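Local coordinates for protein L-asparaginase I (Vibrio cholerae, PDB 2OCD) that probably hydrolyses L-asparagine to L-aspartate and ammonium as a cytoplasmic homotetramer of the asparaginase 1 family, at residues S60-A72 with T91-F105. Residues are numbered along the deposited sequence; the frame is centred on the assembly and turned at random.
Sequences SSDMTPADWQLIA and TDTMAYTASALSFMF. With ACT (acetate ion), chain G.
Thr93 OG1 is gripped twice: it donates to Ser60 O at 2.7 Å, and it accepts from water 1, 3.1 Å away. The donor stands above the carbonyl plane of Ser60, 41° out of it. With OG1 set between the backbone N and the carbonyl carbon (chi1 67°), the hydroxyl reaches Ser60 O. The indole N-H of Trp68 points to the same water, NE1 to its oxygen 3.0 Å, and the water lies in the ring plane at the edge; it also meets the hydroxyl of Thr97, which His89 holds as well. Three side chains from the two segments are thus tied through one solvent molecule. Farther along, Ala100 CB sits over one face of the indole, 3.5 Å from the centroid of its six-membered ring, a CH-pi contact; Thr64 O and Pro65 CA lie over the other. Beyond the tryptophan the packing turns apolar as the segment 65-72 of helix 65-78 crosses helix 94-104 at -59°: Ala72 CB meets Leu101 CD2 at 3.9 Å and the methyl of selenomethionine Met104. At the other end an acetate, probably from the crystallisation liquor, receives a weak bond from Asp92 N and has its OXT 2.9 Å from Ser60 OG. Asp92 OD2 pairs with Lys163, and Asn247 of the second subunit bonds OD1. The Thr93-Ser60 bond therefore ties together 60-62 and 91-93, which carry the predicted substrate-binding residues Ser60, Thr91 and Asp92.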
loop_
_atom_site.group_PDB
_atom_site.type_symbol
_atom_site.label_atom_id
_atom_site.label_comp_id
_atom_site.label_asym_id
_atom_site.label_seq_id
_atom_site.Cartn_x
_atom_site.Cartn_y
_atom_site.Cartn_z
ATOM N N SER B 60 -28.595 -5.103 13.452
ATOM C CA SER B 60 -27.280 -5.054 14.103
ATOM C C SER B 60 -27.132 -3.885 15.082
ATOM O O SER B 60 -26.506 -4.057 16.136
ATOM C CB SER B 60 -26.097 -5.100 13.095
ATOM O OG SER B 60 -26.223 -4.132 12.072
ATOM N N SER B 61 -27.704 -2.726 14.763
ATOM C CA SER B 61 -27.583 -1.557 15.632
ATOM C C SER B 61 -28.428 -1.633 16.910
ATOM O O SER B 61 -28.121 -0.968 17.881
ATOM C CB SER B 61 -27.900 -0.261 14.861
ATOM O OG SER B 61 -28.968 -0.452 13.953
ATOM N N ASP B 62 -29.469 -2.462 16.913
ATOM C CA ASP B 62 -30.296 -2.676 18.084
ATOM C C ASP B 62 -29.855 -3.825 18.964
ATOM O O ASP B 62 -30.362 -3.963 20.065
ATOM C CB ASP B 62 -31.719 -2.899 17.644
ATOM C CG ASP B 62 -32.276 -1.701 16.914
ATOM O OD1 ASP B 62 -31.687 -0.584 17.026
ATOM O OD2 ASP B 62 -33.293 -1.874 16.191
HETATM N N MSE B 63 -28.891 -4.617 18.497
HETATM C CA MSE B 63 -28.403 -5.771 19.236
HETATM C C MSE B 63 -28.229 -5.486 20.728
HETATM O O MSE B 63 -27.938 -4.370 21.145
HETATM C CB MSE B 63 -27.016 -6.240 18.746
HETATM C CG MSE B 63 -26.876 -6.756 17.333
HETATM SE SE MSE B 63 -27.521 -8.524 17.035
HETATM C CE MSE B 63 -26.291 -9.587 18.169
ATOM N N THR B 64 -28.265 -6.572 21.485
ATOM C CA THR B 64 -28.226 -6.561 22.922
ATOM C C THR B 64 -27.468 -7.782 23.377
ATOM O O THR B 64 -27.294 -8.761 22.617
ATOM C CB THR B 64 -29.676 -6.555 23.455
ATOM O OG1 THR B 64 -29.995 -5.224 23.900
ATOM C CG2 THR B 64 -29.883 -7.564 24.546
ATOM N N PRO B 65 -26.964 -7.742 24.605
ATOM C CA PRO B 65 -26.312 -8.953 25.070
ATOM C C PRO B 65 -27.284 -10.149 25.184
ATOM O O PRO B 65 -26.853 -11.305 25.011
ATOM C CB PRO B 65 -25.719 -8.522 26.404
ATOM C CG PRO B 65 -25.605 -6.984 26.285
ATOM C CD PRO B 65 -26.868 -6.646 25.576
ATOM N N ALA B 66 -28.578 -9.885 25.447
ATOM C CA ALA B 66 -29.631 -10.907 25.232
ATOM C C ALA B 66 -29.524 -11.566 23.837
ATOM O O ALA B 66 -29.567 -12.785 23.708
ATOM C CB ALA B 66 -31.033 -10.341 25.474
ATOM N N ASP B 67 -29.321 -10.748 22.797
ATOM C CA ASP B 67 -29.150 -11.272 21.434
ATOM C C ASP B 67 -27.875 -12.127 21.278
ATOM O O ASP B 67 -27.860 -13.109 20.530
ATOM C CB ASP B 67 -29.176 -10.124 20.435
ATOM C CG ASP B 67 -30.544 -9.435 20.369
ATOM O OD1 ASP B 67 -31.541 -10.138 20.008
ATOM O OD2 ASP B 67 -30.623 -8.204 20.674
ATOM N N TRP B 68 -26.808 -11.749 21.970
ATOM C CA TRP B 68 -25.606 -12.518 21.954
ATOM C C TRP B 68 -25.871 -13.938 22.525
ATOM O O TRP B 68 -25.415 -14.939 21.972
ATOM C CB TRP B 68 -24.581 -11.825 22.833
ATOM C CG TRP B 68 -24.080 -10.493 22.336
ATOM C CD1 TRP B 68 -24.244 -9.982 21.093
ATOM C CD2 TRP B 68 -23.273 -9.556 23.052
ATOM N NE1 TRP B 68 -23.604 -8.772 20.983
ATOM C CE2 TRP B 68 -23.016 -8.470 22.180
ATOM C CE3 TRP B 68 -22.761 -9.506 24.354
ATOM C CZ2 TRP B 68 -22.255 -7.337 22.565
ATOM C CZ3 TRP B 68 -21.994 -8.362 24.737
ATOM C CH2 TRP B 68 -21.751 -7.318 23.836
ATOM N N GLN B 69 -26.599 -14.006 23.649
ATOM C CA GLN B 69 -26.930 -15.257 24.325
ATOM C C GLN B 69 -27.687 -16.163 23.384
ATOM O O GLN B 69 -27.353 -17.359 23.285
ATOM C CB GLN B 69 -27.810 -14.970 25.556
ATOM C CG GLN B 69 -27.952 -16.096 26.567
ATOM C CD GLN B 69 -26.607 -16.496 27.197
ATOM O OE1 GLN B 69 -25.826 -15.644 27.678
ATOM N NE2 GLN B 69 -26.325 -17.779 27.166
ATOM N N LEU B 70 -28.710 -15.594 22.714
ATOM C CA LEU B 70 -29.506 -16.277 21.672
ATOM C C LEU B 70 -28.579 -16.908 20.636
ATOM O O LEU B 70 -28.675 -18.123 20.395
ATOM C CB LEU B 70 -30.472 -15.310 20.975
ATOM C CG LEU B 70 -31.495 -14.555 21.873
ATOM C CD1 LEU B 70 -32.651 -13.739 21.129
ATOM C CD2 LEU B 70 -32.084 -15.524 22.951
ATOM N N ILE B 71 -27.639 -16.123 20.071
ATOM C CA ILE B 71 -26.722 -16.665 19.082
ATOM C C ILE B 71 -25.845 -17.819 19.699
ATOM O O ILE B 71 -25.734 -18.934 19.146
ATOM C CB ILE B 71 -25.852 -15.557 18.460
ATOM C CG1 ILE B 71 -26.718 -14.422 17.862
ATOM C CG2 ILE B 71 -24.991 -16.116 17.370
ATOM C CD1 ILE B 71 -25.899 -13.177 17.468
ATOM N N ALA B 72 -25.230 -17.537 20.848
ATOM C CA ALA B 72 -24.456 -18.546 21.582
ATOM C C ALA B 72 -25.312 -19.787 21.835
ATOM O O ALA B 72 -24.909 -20.900 21.586
ATOM C CB ALA B 72 -23.944 -17.967 22.899
ATOM N N THR B 91 -23.307 -5.545 9.596
ATOM C CA THR B 91 -21.967 -5.040 9.858
ATOM C C THR B 91 -21.880 -4.031 11.016
ATOM O O THR B 91 -20.821 -3.909 11.640
ATOM C CB THR B 91 -21.285 -4.395 8.585
ATOM O OG1 THR B 91 -22.102 -3.325 8.121
ATOM C CG2 THR B 91 -21.064 -5.411 7.461
ATOM N N ASP B 92 -22.921 -3.272 11.307
ATOM C CA ASP B 92 -22.698 -2.187 12.285
ATOM C C ASP B 92 -22.075 -2.678 13.604
ATOM O O ASP B 92 -21.232 -1.990 14.174
ATOM C CB ASP B 92 -23.984 -1.404 12.561
ATOM C CG ASP B 92 -24.386 -0.504 11.392
ATOM O OD1 ASP B 92 -25.551 -0.028 11.376
ATOM O OD2 ASP B 92 -23.552 -0.274 10.486
ATOM N N THR B 93 -22.493 -3.837 14.097
ATOM C CA THR B 93 -22.011 -4.303 15.374
ATOM C C THR B 93 -21.455 -5.719 15.284
ATOM O O THR B 93 -21.272 -6.404 16.273
ATOM C CB THR B 93 -23.086 -4.244 16.455
ATOM O OG1 THR B 93 -24.102 -5.177 16.135
ATOM C CG2 THR B 93 -23.674 -2.835 16.597
HETATM N N MSE B 94 -21.109 -6.113 14.080
HETATM C CA MSE B 94 -20.554 -7.391 13.833
HETATM C C MSE B 94 -19.336 -7.625 14.693
HETATM O O MSE B 94 -19.127 -8.749 15.114
HETATM C CB MSE B 94 -20.182 -7.494 12.383
HETATM C CG MSE B 94 -19.599 -8.784 12.026
HETATM SE SE MSE B 94 -19.529 -8.903 10.080
HETATM C CE MSE B 94 -17.670 -8.631 9.765
ATOM N N ALA B 95 -18.527 -6.588 14.942
ATOM C CA ALA B 95 -17.289 -6.739 15.749
ATOM C C ALA B 95 -17.586 -6.920 17.212
ATOM O O ALA B 95 -16.857 -7.637 17.907
ATOM C CB ALA B 95 -16.316 -5.592 15.559
ATOM N N TYR B 96 -18.645 -6.286 17.698
ATOM C CA TYR B 96 -19.025 -6.482 19.094
ATOM C C TYR B 96 -19.565 -7.880 19.258
ATOM O O TYR B 96 -19.280 -8.554 20.243
ATOM C CB TYR B 96 -20.062 -5.492 19.550
ATOM C CG TYR B 96 -19.581 -4.066 19.682
ATOM C CD1 TYR B 96 -19.670 -3.193 18.618
ATOM C CD2 TYR B 96 -19.125 -3.571 20.889
ATOM C CE1 TYR B 96 -19.243 -1.861 18.720
ATOM C CE2 TYR B 96 -18.719 -2.251 21.011
ATOM C CZ TYR B 96 -18.769 -1.407 19.919
ATOM O OH TYR B 96 -18.377 -0.091 20.016
ATOM N N THR B 97 -20.358 -8.344 18.313
ATOM C CA THR B 97 -20.830 -9.685 18.451
ATOM C C THR B 97 -19.659 -10.694 18.471
ATOM O O THR B 97 -19.603 -11.586 19.314
ATOM C CB THR B 97 -21.843 -9.989 17.379
ATOM O OG1 THR B 97 -23.038 -9.266 17.711
ATOM C CG2 THR B 97 -22.147 -11.485 17.335
ATOM N N ALA B 98 -18.725 -10.552 17.545
ATOM C CA ALA B 98 -17.718 -11.605 17.313
ATOM C C ALA B 98 -16.856 -11.682 18.559
ATOM O O ALA B 98 -16.431 -12.757 18.998
ATOM C CB ALA B 98 -16.881 -11.279 16.112
ATOM N N SER B 99 -16.641 -10.511 19.139
ATOM C CA SER B 99 -15.928 -10.375 20.358
ATOM C C SER B 99 -16.596 -11.064 21.542
ATOM O O SER B 99 -15.960 -11.862 22.266
ATOM C CB SER B 99 -15.761 -8.897 20.652
ATOM O OG SER B 99 -14.776 -8.338 19.788
ATOM N N ALA B 100 -17.838 -10.670 21.788
ATOM C CA ALA B 100 -18.679 -11.262 22.840
ATOM C C ALA B 100 -18.589 -12.776 22.837
ATOM O O ALA B 100 -18.305 -13.388 23.883
ATOM C CB ALA B 100 -20.135 -10.844 22.653
ATOM N N LEU B 101 -18.837 -13.364 21.654
ATOM C CA LEU B 101 -18.861 -14.800 21.496
ATOM C C LEU B 101 -17.505 -15.436 21.770
ATOM O O LEU B 101 -17.469 -16.606 22.194
ATOM C CB LEU B 101 -19.325 -15.215 20.094
ATOM C CG LEU B 101 -20.775 -14.797 19.739
ATOM C CD1 LEU B 101 -21.074 -14.964 18.255
ATOM C CD2 LEU B 101 -21.836 -15.542 20.630
ATOM N N SER B 102 -16.397 -14.725 21.489
ATOM C CA SER B 102 -15.084 -15.296 21.731
ATOM C C SER B 102 -14.954 -15.633 23.208
ATOM O O SER B 102 -14.485 -16.730 23.536
ATOM C CB SER B 102 -13.946 -14.405 21.276
ATOM O OG SER B 102 -13.708 -13.351 22.169
ATOM N N PHE B 103 -15.418 -14.745 24.089
ATOM C CA PHE B 103 -15.345 -15.025 25.540
ATOM C C PHE B 103 -16.403 -16.012 26.045
ATOM O O PHE B 103 -16.092 -16.865 26.896
ATOM C CB PHE B 103 -15.343 -13.744 26.348
ATOM C CG PHE B 103 -14.213 -12.899 25.997
ATOM C CD1 PHE B 103 -12.938 -13.273 26.381
ATOM C CD2 PHE B 103 -14.384 -11.796 25.160
ATOM C CE1 PHE B 103 -11.860 -12.545 26.038
ATOM C CE2 PHE B 103 -13.299 -11.041 24.793
ATOM C CZ PHE B 103 -12.010 -11.424 25.221
HETATM N N MSE B 104 -17.613 -15.921 25.486
HETATM C CA MSE B 104 -18.684 -16.802 25.863
HETATM C C MSE B 104 -18.412 -18.257 25.602
HETATM O O MSE B 104 -18.905 -19.103 26.347
HETATM C CB MSE B 104 -19.959 -16.412 25.131
HETATM C CG MSE B 104 -20.547 -15.128 25.687
HETATM SE SE MSE B 104 -22.082 -14.456 24.715
HETATM C CE MSE B 104 -23.366 -15.747 25.407
ATOM N N PHE B 105 -17.681 -18.555 24.530
ATOM C CA PHE B 105 -17.373 -19.927 24.191
ATOM C C PHE B 105 -16.095 -20.316 24.882
ATOM O O PHE B 105 -15.103 -19.625 24.817
ATOM C CB PHE B 105 -17.182 -20.157 22.693
ATOM C CG PHE B 105 -18.406 -19.919 21.859
ATOM C CD1 PHE B 105 -19.662 -20.299 22.287
ATOM C CD2 PHE B 105 -18.285 -19.378 20.597
ATOM C CE1 PHE B 105 -20.760 -20.077 21.504
ATOM C CE2 PHE B 105 -19.383 -19.178 19.817
ATOM C CZ PHE B 105 -20.616 -19.517 20.272
HETATM C C ACT G . -26.896 -3.208 9.354
HETATM O O ACT G . -27.364 -4.087 8.566
HETATM O OXT ACT G . -25.648 -3.138 9.439
HETATM C CH3 ACT G . -27.754 -2.262 10.162
HETATM O O HOH W 1 -23.520 -6.971 18.591
#